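Local structure of F420-dependent methylenetetrahydromethanopterin dehydrogenase (Methanopyrus kandleri, 1QV9) at residues Arg128-Asp133 with Arg229-Val234; Ala214-Glu219 with Val234-Glu239; Asp122-Ala127 with Glu219-Glu224. The protein catalyses the reversible, coenzyme F420-dependent reduction of methenyltetrahydromethanopterin to methylenetetrahydromethanopterin, a one-carbon step in methanogenesis from carbon dioxide. All coordinates share one frame; numbering follows the deposited sequence.

Interaction 1. Residues Arg128-Asp133 with Arg229-Val234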
loop_
_atom_site.group_PDB
_atom_site.type_symbol
_atom_site.label_atom_id
_atom_site.label_comp_id
_atom_site.label_asym_id
_atom_site.label_seq_id
_atom_site.Cartn_x
_atom_site.Cartn_y
_atom_site.Cartn_z
ATOM N N ARG A 128 11.054 -27.127 2.121
ATOM C CA ARG A 128 11.268 -27.873 3.363
ATOM C C ARG A 128 9.881 -28.195 3.892
ATOM O O ARG A 128 9.000 -27.321 3.926
ATOM C CB ARG A 128 12.010 -27.039 4.393
ATOM C CG ARG A 128 13.503 -26.937 4.129
ATOM C CD ARG A 128 14.189 -28.284 4.450
ATOM N NE ARG A 128 15.633 -28.116 4.596
ATOM C CZ ARG A 128 16.436 -29.084 5.029
ATOM N NH1 ARG A 128 17.741 -28.864 5.148
ATOM N NH2 ARG A 128 15.923 -30.266 5.340
ATOM N N ARG A 129 9.664 -29.431 4.326
ATOM C CA ARG A 129 8.366 -29.858 4.846
ATOM C C ARG A 129 7.756 -28.985 5.968
ATOM O O ARG A 129 6.531 -28.846 6.078
ATOM C CB ARG A 129 8.449 -31.345 5.311
ATOM C CG ARG A 129 7.152 -31.899 5.833
ATOM C CD ARG A 129 7.231 -33.405 6.156
ATOM N NE ARG A 129 7.328 -34.220 4.945
ATOM C CZ ARG A 129 8.471 -34.634 4.404
ATOM N NH1 ARG A 129 8.456 -35.362 3.293
ATOM N NH2 ARG A 129 9.629 -34.341 4.980
ATOM N N GLU A 130 8.597 -28.398 6.810
ATOM C CA GLU A 130 8.121 -27.574 7.903
ATOM C C GLU A 130 7.508 -26.243 7.457
ATOM O O GLU A 130 6.863 -25.588 8.241
ATOM C CB GLU A 130 9.265 -27.246 8.863
ATOM C CG GLU A 130 9.932 -28.465 9.516
ATOM C CD GLU A 130 11.130 -29.029 8.737
ATOM O OE1 GLU A 130 12.021 -29.632 9.397
ATOM O OE2 GLU A 130 11.205 -28.899 7.489
ATOM N N PHE A 131 7.701 -25.901 6.191
ATOM C CA PHE A 131 7.247 -24.604 5.678
ATOM C C PHE A 131 6.397 -24.741 4.437
ATOM O O PHE A 131 5.320 -24.111 4.331
ATOM C CB PHE A 131 8.469 -23.760 5.312
ATOM C CG PHE A 131 8.127 -22.451 4.652
ATOM C CD1 PHE A 131 7.536 -21.439 5.382
ATOM C CD2 PHE A 131 8.394 -22.252 3.295
ATOM C CE1 PHE A 131 7.200 -20.196 4.784
ATOM C CE2 PHE A 131 8.054 -21.015 2.696
ATOM C CZ PHE A 131 7.472 -20.010 3.441
ATOM N N LEU A 132 6.856 -25.562 3.508
ATOM C CA LEU A 132 6.111 -25.682 2.250
ATOM C C LEU A 132 4.999 -26.718 2.205
ATOM O O LEU A 132 5.270 -27.918 2.003
ATOM C CB LEU A 132 7.076 -25.959 1.105
ATOM C CG LEU A 132 6.421 -25.761 -0.277
ATOM C CD1 LEU A 132 6.486 -24.272 -0.610
ATOM C CD2 LEU A 132 7.081 -26.600 -1.335
ATOM N N ASP A 133 3.747 -26.279 2.360
ATOM C CA ASP A 133 2.608 -27.189 2.208
ATOM C C ASP A 133 1.975 -26.806 0.855
ATOM O O ASP A 133 2.499 -25.912 0.185
ATOM C CB ASP A 133 1.597 -27.082 3.368
ATOM C CG ASP A 133 0.767 -25.792 3.343
ATOM O OD1 ASP A 133 1.263 -24.761 2.849
ATOM O OD2 ASP A 133 -0.367 -25.822 3.852
ATOM N N ARG A 229 17.287 -22.871 11.918
ATOM C CA ARG A 229 17.870 -21.953 10.959
ATOM C C ARG A 229 17.266 -22.133 9.561
ATOM O O ARG A 229 16.933 -21.131 8.919
ATOM C CB ARG A 229 19.387 -22.150 10.858
ATOM C CG ARG A 229 20.157 -21.687 12.094
ATOM C CD ARG A 229 21.625 -22.074 11.952
ATOM N NE ARG A 229 22.382 -21.240 11.011
ATOM C CZ ARG A 229 22.866 -20.028 11.293
ATOM N NH1 ARG A 229 23.547 -19.358 10.372
ATOM N NH2 ARG A 229 22.676 -19.481 12.492
ATOM N N TYR A 230 17.127 -23.366 9.069
ATOM C CA TYR A 230 16.611 -23.497 7.703
ATOM C C TYR A 230 15.142 -23.146 7.521
ATOM O O TYR A 230 14.779 -22.758 6.420
ATOM C CB TYR A 230 16.921 -24.872 7.048
ATOM C CG TYR A 230 16.272 -26.121 7.617
ATOM C CD1 TYR A 230 17.071 -27.148 8.168
ATOM C CD2 TYR A 230 14.901 -26.345 7.536
ATOM C CE1 TYR A 230 16.509 -28.340 8.603
ATOM C CE2 TYR A 230 14.324 -27.535 7.969
ATOM C CZ TYR A 230 15.138 -28.539 8.503
ATOM O OH TYR A 230 14.578 -29.727 8.910
ATOM N N VAL A 231 14.302 -23.272 8.541
ATOM C CA VAL A 231 12.880 -22.901 8.327
ATOM C C VAL A 231 12.805 -21.368 8.060
ATOM O O VAL A 231 12.146 -20.942 7.066
ATOM C CB VAL A 231 11.968 -23.323 9.508
ATOM C CG1 VAL A 231 10.511 -22.857 9.278
ATOM C CG2 VAL A 231 11.991 -24.848 9.625
ATOM N N PRO A 232 13.448 -20.520 8.899
ATOM C CA PRO A 232 13.422 -19.068 8.663
ATOM C C PRO A 232 14.072 -18.757 7.311
ATOM O O PRO A 232 13.612 -17.870 6.562
ATOM C CB PRO A 232 14.258 -18.490 9.805
ATOM C CG PRO A 232 13.974 -19.434 10.930
ATOM C CD PRO A 232 13.947 -20.809 10.271
ATOM N N ILE A 233 15.156 -19.459 6.968
ATOM C CA ILE A 233 15.792 -19.187 5.704
ATOM C C ILE A 233 14.847 -19.440 4.513
ATOM O O ILE A 233 14.722 -18.550 3.638
ATOM C CB ILE A 233 17.121 -20.021 5.557
ATOM C CG1 ILE A 233 18.138 -19.482 6.580
ATOM C CG2 ILE A 233 17.672 -19.928 4.136
ATOM C CD1 ILE A 233 19.411 -20.341 6.674
ATOM N N VAL A 234 14.203 -20.605 4.436
ATOM C CA VAL A 234 13.348 -20.829 3.256
ATOM C C VAL A 234 12.155 -19.864 3.272
ATOM O O VAL A 234 11.699 -19.442 2.193
ATOM C CB VAL A 234 12.849 -22.281 3.094
ATOM C CG1 VAL A 234 14.062 -23.215 2.840
ATOM C CG2 VAL A 234 12.022 -22.713 4.271
#

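Interaction 2. Residues Ala214-Glu219 with Val234-Glu239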
loop_
_atom_site.group_PDB
_atom_site.type_symbol
_atom_site.label_atom_id
_atom_site.label_comp_id
_atom_site.label_asym_id
_atom_site.label_seq_id
_atom_site.Cartn_x
_atom_site.Cartn_y
_atom_site.Cartn_z
ATOM N N ALA A 214 16.662 -18.043 -5.549
ATOM C CA ALA A 214 17.152 -19.410 -5.711
ATOM C C ALA A 214 18.295 -19.746 -4.768
ATOM O O ALA A 214 18.326 -20.845 -4.194
ATOM C CB ALA A 214 17.564 -19.649 -7.142
ATOM N N ASP A 215 19.226 -18.817 -4.599
ATOM C CA ASP A 215 20.356 -19.090 -3.714
ATOM C C ASP A 215 19.898 -19.278 -2.283
ATOM O O ASP A 215 20.473 -20.089 -1.540
ATOM C CB ASP A 215 21.388 -17.964 -3.777
ATOM C CG ASP A 215 22.150 -17.937 -5.097
ATOM O OD1 ASP A 215 23.100 -17.131 -5.208
ATOM O OD2 ASP A 215 21.809 -18.712 -6.022
ATOM N N VAL A 216 18.862 -18.539 -1.876
ATOM C CA VAL A 216 18.352 -18.664 -0.511
ATOM C C VAL A 216 17.648 -20.005 -0.315
ATOM O O VAL A 216 17.830 -20.683 0.702
ATOM C CB VAL A 216 17.388 -17.469 -0.127
ATOM C CG1 VAL A 216 16.825 -17.674 1.313
ATOM C CG2 VAL A 216 18.159 -16.150 -0.285
ATOM N N SER A 217 16.800 -20.384 -1.269
ATOM C CA SER A 217 16.125 -21.657 -1.216
ATOM C C SER A 217 17.141 -22.817 -1.182
ATOM O O SER A 217 16.965 -23.763 -0.430
ATOM C CB SER A 217 15.211 -21.817 -2.436
ATOM O OG SER A 217 14.137 -20.875 -2.343
ATOM N N VAL A 218 18.169 -22.714 -2.013
ATOM C CA VAL A 218 19.199 -23.763 -2.084
ATOM C C VAL A 218 19.901 -23.839 -0.726
ATOM O O VAL A 218 20.127 -24.937 -0.211
ATOM C CB VAL A 218 20.204 -23.477 -3.230
ATOM C CG1 VAL A 218 21.463 -24.379 -3.087
ATOM C CG2 VAL A 218 19.541 -23.745 -4.581
ATOM N N GLU A 219 20.220 -22.692 -0.124
ATOM C CA GLU A 219 20.877 -22.732 1.186
ATOM C C GLU A 219 19.984 -23.407 2.231
ATOM O O GLU A 219 20.431 -24.234 3.028
ATOM C CB GLU A 219 21.231 -21.330 1.667
ATOM C CG GLU A 219 21.838 -21.300 3.076
ATOM C CD GLU A 219 22.018 -19.887 3.601
ATOM O OE1 GLU A 219 22.243 -18.993 2.783
ATOM O OE2 GLU A 219 21.946 -19.679 4.827
ATOM N N VAL A 234 14.203 -20.605 4.436
ATOM C CA VAL A 234 13.348 -20.829 3.256
ATOM C C VAL A 234 12.155 -19.864 3.272
ATOM O O VAL A 234 11.699 -19.442 2.193
ATOM C CB VAL A 234 12.849 -22.281 3.094
ATOM C CG1 VAL A 234 14.062 -23.215 2.840
ATOM C CG2 VAL A 234 12.022 -22.713 4.271
ATOM N N ALA A 235 11.678 -19.485 4.449
ATOM C CA ALA A 235 10.532 -18.552 4.517
ATOM C C ALA A 235 10.958 -17.195 4.011
ATOM O O ALA A 235 10.164 -16.478 3.375
ATOM C CB ALA A 235 10.019 -18.413 5.930
ATOM N N SER A 236 12.208 -16.801 4.280
ATOM C CA SER A 236 12.675 -15.501 3.825
ATOM C C SER A 236 12.732 -15.440 2.287
ATOM O O SER A 236 12.512 -14.379 1.715
ATOM C CB SER A 236 14.039 -15.153 4.463
ATOM O OG SER A 236 15.090 -15.832 3.824
ATOM N N ALA A 237 12.988 -16.571 1.640
ATOM C CA ALA A 237 13.040 -16.645 0.180
ATOM C C ALA A 237 11.635 -16.312 -0.367
ATOM O O ALA A 237 11.508 -15.575 -1.371
ATOM C CB ALA A 237 13.455 -18.031 -0.244
ATOM N N HIS A 238 10.619 -16.830 0.304
ATOM C CA HIS A 238 9.240 -16.583 -0.170
ATOM C C HIS A 238 8.842 -15.124 0.076
ATOM O O HIS A 238 8.100 -14.528 -0.738
ATOM C CB HIS A 238 8.296 -17.551 0.509
ATOM C CG HIS A 238 8.249 -18.914 -0.125
ATOM N ND1 HIS A 238 9.373 -19.631 -0.496
ATOM C CD2 HIS A 238 7.196 -19.724 -0.389
ATOM C CE1 HIS A 238 9.008 -20.819 -0.955
ATOM N NE2 HIS A 238 7.694 -20.897 -0.892
ATOM N N GLU A 239 9.279 -14.513 1.179
ATOM C CA GLU A 239 8.990 -13.092 1.392
ATOM C C GLU A 239 9.658 -12.269 0.277
ATOM O O GLU A 239 9.098 -11.261 -0.164
ATOM C CB GLU A 239 9.469 -12.582 2.767
ATOM C CG GLU A 239 8.800 -13.273 3.959
ATOM C CD GLU A 239 7.324 -12.910 4.171
ATOM O OE1 GLU A 239 6.633 -13.698 4.865
ATOM O OE2 GLU A 239 6.883 -11.831 3.671
#

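Interaction 3. Residues Asp122-Ala127 with Glu219-Glu224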
loop_
_atom_site.group_PDB
_atom_site.type_symbol
_atom_site.label_atom_id
_atom_site.label_comp_id
_atom_site.label_asym_id
_atom_site.label_seq_id
_atom_site.Cartn_x
_atom_site.Cartn_y
_atom_site.Cartn_z
ATOM N N ASP A 122 13.415 -17.971 -12.637
ATOM C CA ASP A 122 12.419 -19.016 -12.313
ATOM C C ASP A 122 13.042 -19.825 -11.198
ATOM O O ASP A 122 13.506 -20.956 -11.394
ATOM C CB ASP A 122 12.191 -19.887 -13.551
ATOM C CG ASP A 122 10.830 -20.528 -13.578
ATOM O OD1 ASP A 122 10.341 -20.899 -12.486
ATOM O OD2 ASP A 122 10.258 -20.694 -14.692
ATOM N N ALA A 123 12.998 -19.238 -10.015
ATOM C CA ALA A 123 13.682 -19.777 -8.842
ATOM C C ALA A 123 13.059 -20.922 -8.072
ATOM O O ALA A 123 11.858 -20.979 -7.879
ATOM C CB ALA A 123 13.921 -18.611 -7.875
HETATM N N MSE A 124 13.885 -21.869 -7.643
HETATM C CA MSE A 124 13.386 -22.991 -6.849
HETATM C C MSE A 124 12.786 -22.441 -5.549
HETATM O O MSE A 124 13.317 -21.509 -4.939
HETATM C CB MSE A 124 14.531 -23.953 -6.521
HETATM C CG MSE A 124 14.087 -25.216 -5.805
HETATM SE SE MSE A 124 15.634 -26.247 -5.240
HETATM C CE MSE A 124 15.758 -25.620 -3.421
ATOM N N LEU A 125 11.671 -23.021 -5.126
ATOM C CA LEU A 125 11.006 -22.569 -3.921
ATOM C C LEU A 125 11.608 -23.153 -2.629
ATOM O O LEU A 125 12.517 -24.009 -2.695
ATOM C CB LEU A 125 9.505 -22.797 -4.006
ATOM C CG LEU A 125 8.908 -24.107 -4.473
ATOM C CD1 LEU A 125 9.364 -25.261 -3.618
ATOM C CD2 LEU A 125 7.384 -23.947 -4.441
ATOM N N GLY A 126 11.108 -22.688 -1.480
ATOM C CA GLY A 126 11.649 -23.120 -0.173
ATOM C C GLY A 126 11.050 -24.445 0.247
ATOM O O GLY A 126 10.273 -24.521 1.212
ATOM N N ALA A 127 11.486 -25.496 -0.439
ATOM C CA ALA A 127 10.930 -26.823 -0.281
ATOM C C ALA A 127 11.321 -27.663 0.937
ATOM O O ALA A 127 11.865 -28.760 0.785
ATOM C CB ALA A 127 11.167 -27.620 -1.574
ATOM N N GLU A 219 20.220 -22.692 -0.124
ATOM C CA GLU A 219 20.877 -22.732 1.186
ATOM C C GLU A 219 19.984 -23.407 2.231
ATOM O O GLU A 219 20.431 -24.234 3.028
ATOM C CB GLU A 219 21.231 -21.330 1.667
ATOM C CG GLU A 219 21.838 -21.300 3.076
ATOM C CD GLU A 219 22.018 -19.887 3.601
ATOM O OE1 GLU A 219 22.243 -18.993 2.783
ATOM O OE2 GLU A 219 21.946 -19.679 4.827
ATOM N N GLY A 220 18.693 -23.069 2.243
ATOM C CA GLY A 220 17.828 -23.651 3.233
ATOM C C GLY A 220 17.427 -25.102 3.011
ATOM O O GLY A 220 17.101 -25.792 3.969
ATOM N N CYS A 221 17.427 -25.548 1.762
ATOM C CA CYS A 221 17.046 -26.920 1.410
ATOM C C CYS A 221 18.191 -27.925 1.348
ATOM O O CYS A 221 17.985 -29.107 1.643
ATOM C CB CYS A 221 16.389 -26.957 0.036
ATOM S SG CYS A 221 14.712 -26.233 0.035
ATOM N N PHE A 222 19.371 -27.458 0.954
ATOM C CA PHE A 222 20.513 -28.361 0.767
ATOM C C PHE A 222 21.760 -28.158 1.598
ATOM O O PHE A 222 22.553 -29.086 1.764
ATOM C CB PHE A 222 20.900 -28.346 -0.706
ATOM C CG PHE A 222 19.768 -28.695 -1.604
ATOM C CD1 PHE A 222 19.016 -29.834 -1.360
ATOM C CD2 PHE A 222 19.423 -27.878 -2.671
ATOM C CE1 PHE A 222 17.931 -30.152 -2.165
ATOM C CE2 PHE A 222 18.350 -28.192 -3.469
ATOM C CZ PHE A 222 17.600 -29.329 -3.218
ATOM N N VAL A 223 21.951 -26.963 2.119
ATOM C CA VAL A 223 23.135 -26.678 2.907
ATOM C C VAL A 223 22.886 -26.699 4.406
ATOM O O VAL A 223 23.466 -27.510 5.132
ATOM C CB VAL A 223 23.703 -25.329 2.508
ATOM C CG1 VAL A 223 24.992 -25.063 3.276
ATOM C CG2 VAL A 223 23.950 -25.307 1.005
ATOM N N GLU A 224 22.026 -25.804 4.873
ATOM C CA GLU A 224 21.686 -25.692 6.288
ATOM C C GLU A 224 20.931 -26.930 6.767
ATOM O O GLU A 224 19.950 -27.340 6.152
ATOM C CB GLU A 224 20.822 -24.429 6.498
ATOM C CG GLU A 224 20.444 -24.145 7.918
ATOM C CD GLU A 224 21.662 -23.998 8.814
ATOM O OE1 GLU A 224 21.859 -24.864 9.694
ATOM O OE2 GLU A 224 22.424 -23.029 8.631
#

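Interaction 1. Residues Arg128-Asp133 with Arg229-Val234
The loop bearing Arg-128, Glu-130 and Phe-131 passes the helical turn of Tyr-230 to Val-234 most closely where the CA of Phe-131 lies 6.5 Å from the CA of Val-231. Tyr-230 is held on two sides. The guanidinium of Arg-128 lies flat over one ring face, the planes only 5° apart, in a cation-pi stack with CZ of Arg-128 3.6 Å from the centroid of the Tyr-230 ring. The Arg-128 chain bends at its second torsion (chi2 -73°), which turns CD and the guanidinium across the ring face, while NE hydrogen-bonds to the carbonyl O of Gly-220. Glu-130 takes the ring's edge: the hydroxyl OH of Tyr-230 donates to OE1 of Glu-130 over 2.6 Å, meeting it on the syn side, 26° out of the carboxylate plane. Replacing Tyr-230 with a leucine would probably leave the Glu-130 carboxylate without its hydroxyl mate and the Arg-128 guanidinium without a flat surface to rest on. Beyond these polar groups the contact turns apolar. CB of Glu-130 sits 3.7 Å from CG2 of Val-231, and CG2 of Val-234 lies obliquely against the Phe-131 ring, 3.8 Å from its CD2. The other methyl, CG1 of Val-234, reaches CG of Arg-128. The loop leads from strand 115-119 of the parallel sheet to helix 134-150, which Asp-133 caps at its N-terminus, and it lies against helix 227-257, with Phe-278 of the second subunit packing on both Phe-131 and Val-231.

Interaction 2. Residues Ala214-Glu219 with Val234-Glu239
Val-234 meets the opposing helix at Ser-217, where the CA atoms of the two residues come within 5.3 Å. The contact between them is loose, CG1 of Val-234 standing 4.4 Å from the carbonyl O of Ser-217. The carbonyl of Val-234 is reached by the backbone N of Ala-237 and of His-238, both in weak hydrogen bonds. One residue further, Ala-235 turns from Ser-217 and Val-216 to pack on Val-201 of the third subunit and Phe-278 of the second. Ser-236 comes next, with OG between its backbone N and carbonyl carbon (chi1 78°); this rotamer returns the hydroxyl to its own helix, where it hydrogen-bonds to the carbonyl O of Ile-233. The polar group thus satisfied, OG of Ser-236 can lie against a methyl, 3.6 Å from CG1 of Val-216. Helices 197-223 and 227-257 form an antiparallel helical hairpin here, their local axes 8.3 Å apart at an angle of 162° between N-to-C directions, and the small residues at the interface probably permit so near an approach. Ala-237 shows this most plainly: its CB is directed at the partner helix and lodges between two side chains, 3.7 Å from CG1 of Val-216 and 3.6 Å from OG of Ser-217. That hydroxyl hydrogen-bonds to the carbonyl O of Met-124, and its contact with the alanine methyl is van der Waals. Beyond it, Glu-239 leaves the hairpin interface for salt bridges to Lys-202 of the third subunit and Lys-256 of the second.

Interaction 3. Residues Asp122-Ala127 with Glu219-Glu224
Met-124, a selenomethionine in this structure, approaches Cys-221 and Phe-222 near the C-terminal end of helix 197-223, forming a Met-aromatic contact between a loop and a pi-type turn of that helix. In this turn the carbonyl O of Glu-219 accepts from the backbone N of both Val-223 and Glu-224. The loop, which follows strand 115-119, bends through an inverse gamma turn centred on Gly-126.

From CB the Met-124 chain sets out toward the helix, its CG anti to the backbone N (chi1 -175°). CB and CG run on extended and serve as a spacer, since the next torsion is also close to 180°. SE is the first atom to touch, lying 3.8 Å from CE2 of Phe-222. SE of Met-124 lies 5.0 Å from the centroid of the Phe-222 ring, in an oblique approach 71° off the ring normal. At SE the chain bends (chi3 96°), and the terminal CE turns between two partners: it lies 3.7 Å from CE2 of Phe-222 and equally far from SG of Cys-221, with CB of Cys-221 close by. Two conformers are modelled for this residue, so the contacts of SE and CE, described for one of them, are less certain than those of Cys-221 with the loop.

Cys-221 is thus the bridge between the tip of Met-124 and the turn beyond it. Its CB also lies over one face of the neighbouring Phe-222 ring, while SG points to the loop backbone. SG of Cys-221 lies 4.1 Å from CB of Ala-127. Nearer still is the backbone N of Ala-127, which binds weakly back to the carbonyl O of Leu-125 within the turn and stands 3.3 Å from SG of Cys-221.

Interactions 1 and 3 set successive parts of one loop, 122-133, against the hairpin of helices 197-223 and 227-257, whose own two helices meet in interaction 2. The centre of interaction 2 lies about 5 Å from that of interaction 3 and about 9 Å from that of interaction 1. Interactions 1 and 2 share Val-234, interactions 2 and 3 share Glu-219. Polar links tie them further: the Ser-217 OG to Met-124 O bond, 2.8 Å, joins interactions 2 and 3, and NE of Arg-229 forms a salt bridge with OE2 of Glu-224 at 3.0 Å. All three have residues that touch the second subunit, placing this loop-and-hairpin region at an interface of the hexamer.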